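Local coordinates for kinesin-like protein Nod (Drosophila melanogaster, PDB 3DC4), which is a kinesin-family ATPase that binds microtubules and is required in meiosis to segregate chromosomes that have not undergone exchange, at residues I26-A31 and S324-G329; A81-L86 and C96-Y101; Y110-T115 and T307-I312. All coordinates share one frame; numbering follows the deposited sequence.

Contact 1: I26-A31 and S324-G329; sequences IAVREA and STLRFG
Val28 and Leu326 meet where strand 23-30 of the kinesin motor domain, a P-loop NTPase fold, lies against helix 319-335 near the C-terminal end of the chain. The touching atom on the helix is a single methyl, Leu326 CD2, and both branches of the valine receive it: Val28 CG2 at 3.8 Å and Val28 CG1 at 3.9 Å, nearly equal distances that seat the leucine end against the fork of the valine. The two side chains stand roughly perpendicular. Val28 CG1 lies anti to its own backbone N (chi1 180°), with CG2 beside that N, and this rotation turns both methyls to the helix. One turn further along, the helix comes nearer. Ile26 and Gly329 have their CA atoms 6.6 Å apart, against 8.0 Å between the CA atoms of Val28 and Leu326, and the closer approach is made where the helix carries no side chain. Ile26 CD1 is directed at the Gly329 carbonyl, although its modelled separation is too short to be trusted in detail.

In the second shell, Phe65 touches both Ile26 and Val28, while Leu56 and Val58 of strand 55-58 meet Leu326. Ala310 and Ile312 of the adjoining strand 305-312 extend the apolar surface beside Val28. The strand shows how one element can serve two faces of a sheet: Arg29, a neighbour in sequence, projects to the other side, where it touches ADP and hydrogen-bonds Gln75 and the backbone of Ile73. On the helix, Thr325 O accepts from Gly329 N at 3.2 Å in the helical ladder. The same carbonyl has a second partner, for Thr325 O also lies 2.8 Å from Tyr101 OH.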
loop_
_atom_site.group_PDB
_atom_site.type_symbol
_atom_site.label_atom_id
_atom_site.label_comp_id
_atom_site.label_asym_id
_atom_site.label_seq_id
_atom_site.Cartn_x
_atom_site.Cartn_y
_atom_site.Cartn_z
ATOM N N ILE A 26 7.811 7.114 -3.968
ATOM C CA ILE A 26 6.550 7.510 -4.574
ATOM C C ILE A 26 6.513 7.146 -6.053
ATOM O O ILE A 26 7.424 7.474 -6.823
ATOM C CB ILE A 26 6.311 9.025 -4.415
ATOM C CG1 ILE A 26 6.156 9.353 -2.925
ATOM C CG2 ILE A 26 5.050 9.448 -5.185
ATOM C CD1 ILE A 26 5.992 10.808 -2.604
ATOM N N ALA A 27 5.453 6.449 -6.439
ATOM C CA ALA A 27 5.277 6.032 -7.815
ATOM C C ALA A 27 3.903 6.472 -8.302
ATOM O O ALA A 27 2.977 6.627 -7.503
ATOM C CB ALA A 27 5.390 4.519 -7.915
ATOM N N VAL A 28 3.782 6.676 -9.609
ATOM C CA VAL A 28 2.520 7.054 -10.221
ATOM C C VAL A 28 2.230 6.072 -11.341
ATOM O O VAL A 28 3.120 5.703 -12.116
ATOM C CB VAL A 28 2.559 8.479 -10.819
ATOM C CG1 VAL A 28 1.208 8.811 -11.453
ATOM C CG2 VAL A 28 2.871 9.490 -9.722
ATOM N N ARG A 29 0.976 5.643 -11.414
ATOM C CA ARG A 29 0.553 4.728 -12.461
ATOM C C ARG A 29 -0.652 5.306 -13.179
ATOM O O ARG A 29 -1.680 5.581 -12.562
ATOM C CB ARG A 29 0.180 3.354 -11.891
ATOM C CG ARG A 29 -0.092 2.316 -12.993
ATOM C CD ARG A 29 -0.490 0.933 -12.450
ATOM N NE ARG A 29 -0.360 -0.092 -13.495
ATOM C CZ ARG A 29 -0.630 -1.382 -13.332
ATOM N NH1 ARG A 29 -1.058 -1.819 -12.156
ATOM N NH2 ARG A 29 -0.447 -2.234 -14.335
ATOM N N GLU A 30 -0.513 5.486 -14.485
ATOM C CA GLU A 30 -1.583 6.020 -15.311
ATOM C C GLU A 30 -2.566 4.895 -15.613
ATOM O O GLU A 30 -2.161 3.820 -16.047
ATOM C CB GLU A 30 -1.008 6.563 -16.623
ATOM C CG GLU A 30 -2.061 6.987 -17.642
ATOM C CD GLU A 30 -1.443 7.406 -18.971
ATOM O OE1 GLU A 30 -0.582 6.662 -19.479
ATOM O OE2 GLU A 30 -1.824 8.467 -19.507
ATOM N N ALA A 31 -3.852 5.131 -15.367
ATOM C CA ALA A 31 -4.867 4.115 -15.639
ATOM C C ALA A 31 -5.079 4.033 -17.157
ATOM O O ALA A 31 -4.714 4.956 -17.895
ATOM C CB ALA A 31 -6.177 4.482 -14.939
ATOM N N SER A 324 -4.841 16.781 -7.923
ATOM C CA SER A 324 -4.845 16.668 -6.464
ATOM C C SER A 324 -3.976 15.503 -6.016
ATOM O O SER A 324 -3.182 15.611 -5.077
ATOM C CB SER A 324 -6.282 16.485 -5.960
ATOM O OG SER A 324 -7.063 17.642 -6.224
ATOM N N THR A 325 -4.123 14.393 -6.724
ATOM C CA THR A 325 -3.371 13.187 -6.426
ATOM C C THR A 325 -1.871 13.392 -6.654
ATOM O O THR A 325 -1.048 12.993 -5.829
ATOM C CB THR A 325 -3.891 12.032 -7.303
ATOM O OG1 THR A 325 -5.228 11.691 -6.915
ATOM C CG2 THR A 325 -3.021 10.810 -7.153
ATOM N N LEU A 326 -1.522 14.046 -7.758
ATOM C CA LEU A 326 -0.117 14.290 -8.057
ATOM C C LEU A 326 0.493 15.317 -7.095
ATOM O O LEU A 326 1.644 15.163 -6.679
ATOM C CB LEU A 326 0.044 14.727 -9.524
ATOM C CG LEU A 326 -0.374 13.635 -10.517
ATOM C CD1 LEU A 326 -0.497 14.191 -11.921
ATOM C CD2 LEU A 326 0.642 12.497 -10.474
ATOM N N ARG A 327 -0.269 16.347 -6.729
ATOM C CA ARG A 327 0.250 17.351 -5.804
ATOM C C ARG A 327 0.555 16.687 -4.458
ATOM O O ARG A 327 1.557 16.999 -3.815
ATOM C CB ARG A 327 -0.749 18.512 -5.643
ATOM C CG ARG A 327 -0.767 19.454 -6.854
ATOM C CD ARG A 327 -1.866 20.498 -6.752
ATOM N NE ARG A 327 -1.736 21.309 -5.549
ATOM C CZ ARG A 327 -0.947 22.371 -5.435
ATOM N NH1 ARG A 327 -0.209 22.773 -6.460
ATOM N NH2 ARG A 327 -0.889 23.023 -4.285
ATOM N N PHE A 328 -0.291 15.752 -4.040
ATOM C CA PHE A 328 -0.027 15.071 -2.780
ATOM C C PHE A 328 1.284 14.290 -2.883
ATOM O O PHE A 328 2.060 14.241 -1.923
ATOM C CB PHE A 328 -1.166 14.116 -2.407
ATOM C CG PHE A 328 -0.875 13.304 -1.180
ATOM C CD1 PHE A 328 -1.057 13.839 0.095
ATOM C CD2 PHE A 328 -0.324 12.035 -1.304
ATOM C CE1 PHE A 328 -0.680 13.116 1.221
ATOM C CE2 PHE A 328 0.055 11.311 -0.193
ATOM C CZ PHE A 328 -0.123 11.852 1.078
ATOM N N GLY A 329 1.527 13.681 -4.045
ATOM C CA GLY A 329 2.750 12.918 -4.251
ATOM C C GLY A 329 3.972 13.798 -4.065
ATOM O O GLY A 329 4.971 13.389 -3.474
#

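Contact 2: A81-L86 and C96-Y101; sequences ALILPL and CTALAY
Cys96 and Leu86 make the first meeting of strand 96-101 with the helical chain that precedes it. Cys96 SG lies 3.8 Å from Leu86 O and 4.2 Å from Leu86 CB, its nearest carbon in the leucine side chain. SG sits beside the backbone N and anti to the carbonyl carbon (chi1 -60°), which points the thiol at the backbone and CB of Leu86. Thr97 faces the other way and hydrogen-bonds Asn238 through its hydroxyl. Ala98 returns to the helical side, and its CB takes the end of Ile83: the methyl CD1 arrives at 3.6 Å. The CB of Ile83 does not itself aim at the strand; the contact is made by the longer branch, which bends at chi2 (-68°) and drops its last carbon onto the alanine. Leu99 again turns away, to Val240 and to Leu268 and Ile271. Tyr101, the last residue of the strand, lies on that same far side, with its ring edge-to-face with that of Phe328.

Ile83 sits at the junction of helices 75-82 and 84-92, where Leu86 N bonds Ile83 O at 2.7 Å; this short turn places both residues on the strand's side.

The arrangement is a worked case of helix-on-sheet packing in an alpha/beta fold. The junction between the two helices, and the start of helix 84-92, lie over strand 96-101, which runs between strands 234-241 and 305-312, parallel to both. Leu86 reaches over both of these, touching Met237 of one and Tyr305 and Thr307 of the other, while Ile83 meets Ile127 and Leu84 meets Asp134 and Arg138, all three on helix 127-141.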
loop_
_atom_site.group_PDB
_atom_site.type_symbol
_atom_site.label_atom_id
_atom_site.label_comp_id
_atom_site.label_asym_id
_atom_site.label_seq_id
_atom_site.Cartn_x
_atom_site.Cartn_y
_atom_site.Cartn_z
ATOM N N ALA A 81 9.544 -3.664 -10.320
ATOM C CA ALA A 81 10.216 -2.395 -10.076
ATOM C C ALA A 81 9.911 -1.769 -8.730
ATOM O O ALA A 81 10.797 -1.230 -8.073
ATOM C CB ALA A 81 9.867 -1.395 -11.175
ATOM N N LEU A 82 8.658 -1.856 -8.312
ATOM C CA LEU A 82 8.240 -1.204 -7.089
ATOM C C LEU A 82 8.144 -2.010 -5.811
ATOM O O LEU A 82 8.458 -1.501 -4.731
ATOM C CB LEU A 82 6.895 -0.532 -7.346
ATOM C CG LEU A 82 6.390 0.413 -6.263
ATOM C CD1 LEU A 82 7.295 1.644 -6.218
ATOM C CD2 LEU A 82 4.958 0.804 -6.572
ATOM N N ILE A 83 7.729 -3.265 -5.913
ATOM C CA ILE A 83 7.536 -4.061 -4.714
ATOM C C ILE A 83 8.554 -5.155 -4.439
ATOM O O ILE A 83 8.958 -5.344 -3.296
ATOM C CB ILE A 83 6.116 -4.665 -4.732
ATOM C CG1 ILE A 83 5.092 -3.547 -4.953
ATOM C CG2 ILE A 83 5.827 -5.394 -3.429
ATOM C CD1 ILE A 83 4.958 -2.556 -3.785
ATOM N N LEU A 84 8.977 -5.864 -5.477
ATOM C CA LEU A 84 9.945 -6.941 -5.300
ATOM C C LEU A 84 11.104 -6.554 -4.376
ATOM O O LEU A 84 11.473 -7.323 -3.484
ATOM C CB LEU A 84 10.487 -7.404 -6.658
ATOM C CG LEU A 84 11.502 -8.547 -6.570
ATOM C CD1 LEU A 84 10.846 -9.777 -5.953
ATOM C CD2 LEU A 84 12.040 -8.864 -7.957
ATOM N N PRO A 85 11.688 -5.356 -4.563
ATOM C CA PRO A 85 12.801 -4.935 -3.704
ATOM C C PRO A 85 12.456 -4.959 -2.213
ATOM O O PRO A 85 13.322 -5.189 -1.373
ATOM C CB PRO A 85 13.107 -3.522 -4.196
ATOM C CG PRO A 85 12.783 -3.624 -5.664
ATOM C CD PRO A 85 11.458 -4.370 -5.632
ATOM N N LEU A 86 11.188 -4.727 -1.889
ATOM C CA LEU A 86 10.750 -4.723 -0.497
ATOM C C LEU A 86 10.704 -6.121 0.105
ATOM O O LEU A 86 10.787 -6.280 1.322
ATOM C CB LEU A 86 9.368 -4.086 -0.373
ATOM C CG LEU A 86 9.240 -2.618 -0.780
ATOM C CD1 LEU A 86 7.793 -2.182 -0.617
ATOM C CD2 LEU A 86 10.169 -1.752 0.074
ATOM N N CYS A 96 7.195 -3.035 6.141
ATOM C CA CYS A 96 7.003 -2.476 4.802
ATOM C C CYS A 96 5.545 -2.139 4.527
ATOM O O CYS A 96 4.648 -2.901 4.891
ATOM C CB CYS A 96 7.469 -3.475 3.737
ATOM S SG CYS A 96 9.212 -3.951 3.815
ATOM N N THR A 97 5.316 -1.013 3.856
ATOM C CA THR A 97 3.965 -0.591 3.516
ATOM C C THR A 97 3.907 -0.099 2.069
ATOM O O THR A 97 4.717 0.721 1.654
ATOM C CB THR A 97 3.488 0.538 4.448
ATOM O OG1 THR A 97 3.500 0.066 5.805
ATOM C CG2 THR A 97 2.081 0.983 4.081
ATOM N N ALA A 98 2.969 -0.638 1.299
ATOM C CA ALA A 98 2.781 -0.226 -0.087
ATOM C C ALA A 98 1.338 0.258 -0.089
ATOM O O ALA A 98 0.411 -0.505 0.191
ATOM C CB ALA A 98 2.971 -1.410 -1.050
ATOM N N LEU A 99 1.156 1.537 -0.391
ATOM C CA LEU A 99 -0.168 2.132 -0.373
ATOM C C LEU A 99 -0.605 2.771 -1.677
ATOM O O LEU A 99 0.090 3.623 -2.235
ATOM C CB LEU A 99 -0.234 3.155 0.771
ATOM C CG LEU A 99 -1.507 3.963 1.014
ATOM C CD1 LEU A 99 -1.511 4.442 2.458
ATOM C CD2 LEU A 99 -1.580 5.144 0.048
ATOM N N ALA A 100 -1.772 2.348 -2.149
ATOM C CA ALA A 100 -2.334 2.881 -3.377
ATOM C C ALA A 100 -3.386 3.909 -2.988
ATOM O O ALA A 100 -4.208 3.685 -2.087
ATOM C CB ALA A 100 -2.983 1.758 -4.207
ATOM N N TYR A 101 -3.359 5.043 -3.668
ATOM C CA TYR A 101 -4.321 6.096 -3.402
ATOM C C TYR A 101 -4.657 6.778 -4.712
ATOM O O TYR A 101 -3.970 6.592 -5.721
ATOM C CB TYR A 101 -3.745 7.122 -2.425
ATOM C CG TYR A 101 -2.726 8.069 -3.024
ATOM C CD1 TYR A 101 -1.382 7.700 -3.151
ATOM C CD2 TYR A 101 -3.097 9.355 -3.429
ATOM C CE1 TYR A 101 -0.433 8.600 -3.662
ATOM C CE2 TYR A 101 -2.159 10.259 -3.938
ATOM C CZ TYR A 101 -0.829 9.877 -4.050
ATOM O OH TYR A 101 0.117 10.755 -4.530
#

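Contact 3: Y110-T115 and T307-I312; sequences YSMGMT and TFLACI. With ADP (adenosine-5'-diphosphate), chain C.
Ser111 OG is held by two hydrogen bonds, from Arg29 NH1 and to Gly107 O, while Ser111 CB rests 3.7 Å from Leu309 CD2. The serine thereby ties helix 108-112, which begins in the P-loop of this NTPase fold, to strand 305-312 and to a nucleotide-pocket arginine. One residue earlier the helix holds ADP: Tyr110 N donates to the alpha-phosphate oxygen O1A at 2.8 Å in a fairly straight bond (162°). Its side chain leaves with CG anti to that N (chi1 173°), which sets one face of the ring against the adenine, nearly parallel to it. ADP C5 stands 3.5 Å above the ring plane, nearer the ring's edge than its centre, and Tyr110 OH bonds His124 ND1. A serine in its place would probably leave the adenine without this flat cover and His124 without its hydroxyl mate.

Gly113, with positive phi (76°), closes the helix in a Schellman motif, taking the C-prime position, although its own bond to Tyr110 O is weak. Cys311, farther along the strand, faces Ser111 more loosely, and its carbonyl has a weak bond from Thr106 of the P-loop. Met112 and Leu309 run antiparallel alongside each other, bringing Met112 SD to 4.2 Å from Leu309 CD2.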
loop_
_atom_site.group_PDB
_atom_site.type_symbol
_atom_site.label_atom_id
_atom_site.label_comp_id
_atom_site.label_asym_id
_atom_site.label_seq_id
_atom_site.Cartn_x
_atom_site.Cartn_y
_atom_site.Cartn_z
ATOM N N TYR A 110 -6.943 -2.993 -8.592
ATOM C CA TYR A 110 -6.323 -3.799 -9.634
ATOM C C TYR A 110 -4.819 -3.929 -9.374
ATOM O O TYR A 110 -4.280 -5.037 -9.381
ATOM C CB TYR A 110 -6.557 -3.141 -11.003
ATOM C CG TYR A 110 -5.809 -3.797 -12.143
ATOM C CD1 TYR A 110 -6.330 -4.915 -12.792
ATOM C CD2 TYR A 110 -4.571 -3.307 -12.565
ATOM C CE1 TYR A 110 -5.642 -5.525 -13.838
ATOM C CE2 TYR A 110 -3.872 -3.915 -13.603
ATOM C CZ TYR A 110 -4.416 -5.022 -14.237
ATOM O OH TYR A 110 -3.742 -5.624 -15.268
ATOM N N SER A 111 -4.158 -2.801 -9.120
ATOM C CA SER A 111 -2.708 -2.771 -8.882
ATOM C C SER A 111 -2.272 -3.525 -7.628
ATOM O O SER A 111 -1.274 -4.244 -7.639
ATOM C CB SER A 111 -2.221 -1.315 -8.786
ATOM O OG SER A 111 -2.400 -0.634 -10.013
ATOM N N MET A 112 -3.023 -3.367 -6.546
ATOM C CA MET A 112 -2.651 -4.013 -5.300
ATOM C C MET A 112 -3.027 -5.485 -5.247
ATOM O O MET A 112 -2.517 -6.226 -4.407
ATOM C CB MET A 112 -3.280 -3.266 -4.124
ATOM C CG MET A 112 -2.916 -1.782 -4.064
ATOM S SD MET A 112 -1.152 -1.490 -4.368
ATOM C CE MET A 112 -0.560 -1.244 -2.687
ATOM N N GLY A 113 -3.920 -5.904 -6.139
ATOM C CA GLY A 113 -4.341 -7.300 -6.182
ATOM C C GLY A 113 -5.305 -7.678 -5.075
ATOM O O GLY A 113 -5.154 -8.715 -4.434
ATOM N N MET A 114 -6.313 -6.838 -4.872
ATOM C CA MET A 114 -7.315 -7.045 -3.837
ATOM C C MET A 114 -8.400 -8.053 -4.197
ATOM O O MET A 114 -9.147 -8.501 -3.329
ATOM C CB MET A 114 -7.960 -5.707 -3.484
ATOM C CG MET A 114 -6.999 -4.710 -2.866
ATOM S SD MET A 114 -6.308 -5.314 -1.306
ATOM C CE MET A 114 -7.762 -5.317 -0.268
ATOM N N THR A 115 -8.485 -8.406 -5.474
ATOM C CA THR A 115 -9.480 -9.364 -5.938
ATOM C C THR A 115 -8.940 -10.784 -5.790
ATOM O O THR A 115 -7.765 -11.036 -6.043
ATOM C CB THR A 115 -9.838 -9.116 -7.421
ATOM O OG1 THR A 115 -10.388 -7.801 -7.564
ATOM C CG2 THR A 115 -10.865 -10.141 -7.908
ATOM N N THR A 307 6.025 3.021 0.607
ATOM C CA THR A 307 5.936 3.256 -0.827
ATOM C C THR A 307 4.515 3.643 -1.232
ATOM O O THR A 307 3.550 2.923 -0.955
ATOM C CB THR A 307 6.369 2.015 -1.629
ATOM O OG1 THR A 307 7.758 1.755 -1.389
ATOM C CG2 THR A 307 6.154 2.246 -3.128
ATOM N N PHE A 308 4.405 4.801 -1.878
ATOM C CA PHE A 308 3.130 5.340 -2.352
ATOM C C PHE A 308 2.918 5.009 -3.813
ATOM O O PHE A 308 3.851 5.098 -4.610
ATOM C CB PHE A 308 3.115 6.868 -2.248
ATOM C CG PHE A 308 2.989 7.394 -0.856
ATOM C CD1 PHE A 308 1.731 7.576 -0.286
ATOM C CD2 PHE A 308 4.118 7.756 -0.133
ATOM C CE1 PHE A 308 1.602 8.126 0.984
ATOM C CE2 PHE A 308 4.003 8.308 1.140
ATOM C CZ PHE A 308 2.736 8.492 1.700
ATOM N N LEU A 309 1.696 4.638 -4.168
ATOM C CA LEU A 309 1.371 4.368 -5.561
ATOM C C LEU A 309 0.178 5.244 -5.886
ATOM O O LEU A 309 -0.952 4.956 -5.470
ATOM C CB LEU A 309 1.008 2.899 -5.803
ATOM C CG LEU A 309 0.602 2.557 -7.248
ATOM C CD1 LEU A 309 1.745 2.884 -8.212
ATOM C CD2 LEU A 309 0.265 1.065 -7.348
ATOM N N ALA A 310 0.442 6.337 -6.595
ATOM C CA ALA A 310 -0.604 7.273 -7.005
ATOM C C ALA A 310 -1.181 6.764 -8.305
ATOM O O ALA A 310 -0.465 6.609 -9.285
ATOM C CB ALA A 310 -0.013 8.661 -7.234
ATOM N N CYS A 311 -2.471 6.484 -8.309
ATOM C CA CYS A 311 -3.121 6.015 -9.516
ATOM C C CYS A 311 -3.896 7.206 -10.054
ATOM O O CYS A 311 -4.631 7.848 -9.304
ATOM C CB CYS A 311 -4.079 4.867 -9.188
ATOM S SG CYS A 311 -3.208 3.320 -8.621
ATOM N N ILE A 312 -3.737 7.489 -11.344
ATOM C CA ILE A 312 -4.399 8.631 -11.972
ATOM C C ILE A 312 -5.099 8.312 -13.279
ATOM O O ILE A 312 -4.681 7.441 -14.040
ATOM C CB ILE A 312 -3.392 9.754 -12.268
ATOM C CG1 ILE A 312 -2.301 9.240 -13.216
ATOM C CG2 ILE A 312 -2.779 10.258 -10.964
ATOM C CD1 ILE A 312 -1.281 10.294 -13.632
HETATM P PB ADP C . -10.106 1.539 -8.210
HETATM O O1B ADP C . -9.052 2.558 -8.054
HETATM O O2B ADP C . -9.813 0.357 -7.224
HETATM O O3B ADP C . -11.557 2.309 -7.857
HETATM P PA ADP C . -9.971 -0.574 -9.975
HETATM O O1A ADP C . -8.710 -1.004 -9.402
HETATM O O2A ADP C . -11.194 -1.303 -9.283
HETATM O O3A ADP C . -10.103 1.055 -9.767
HETATM O "O5'" ADP C . -9.944 -0.825 -11.554
HETATM C "C5'" ADP C . -11.199 -0.436 -12.129
HETATM C "C4'" ADP C . -11.404 -1.228 -13.423
HETATM O "O4'" ADP C . -10.356 -0.930 -14.380
HETATM C "C3'" ADP C . -11.339 -2.777 -13.147
HETATM O "O3'" ADP C . -11.947 -3.518 -14.196
HETATM C "C2'" ADP C . -9.798 -2.993 -13.447
HETATM O "O2'" ADP C . -9.542 -4.350 -13.840
HETATM C "C1'" ADP C . -9.552 -2.081 -14.679
HETATM N N9 ADP C . -8.148 -1.678 -14.750
HETATM C C8 ADP C . -7.545 -0.695 -14.000
HETATM N N7 ADP C . -6.248 -0.683 -14.214
HETATM C C5 ADP C . -5.979 -1.510 -15.257
HETATM C C6 ADP C . -4.805 -1.925 -15.937
HETATM N N6 ADP C . -3.598 -1.294 -15.694
HETATM N N1 ADP C . -4.893 -2.923 -16.848
HETATM C C2 ADP C . -6.073 -3.448 -17.192
HETATM N N3 ADP C . -7.197 -3.115 -16.566
HETATM C C4 ADP C . -7.193 -2.207 -15.579
#

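How the contacts relate
The three contacts illustrate how a kinesin motor domain is layered about one central sheet. Strands 23-30, 305-312 and 96-101 are successive parallel neighbours, hydrogen-bonded between contacts 1 and 3 and again between contacts 3 and 2. Contact 3 is thus the middle member: its centre lies about 11 Å from that of contact 1 and 9 Å from that of contact 2, which are themselves about 14 Å apart. Contact 1 packs on one face, contacts 2 and 3 on the other; of these, contact 3 holds Tyr110, which binds ADP. Along the chain, contact 1 encloses contact 2 and then contact 3, and residues near the two ends of the motor domain pair across the sheet from helix 108-112.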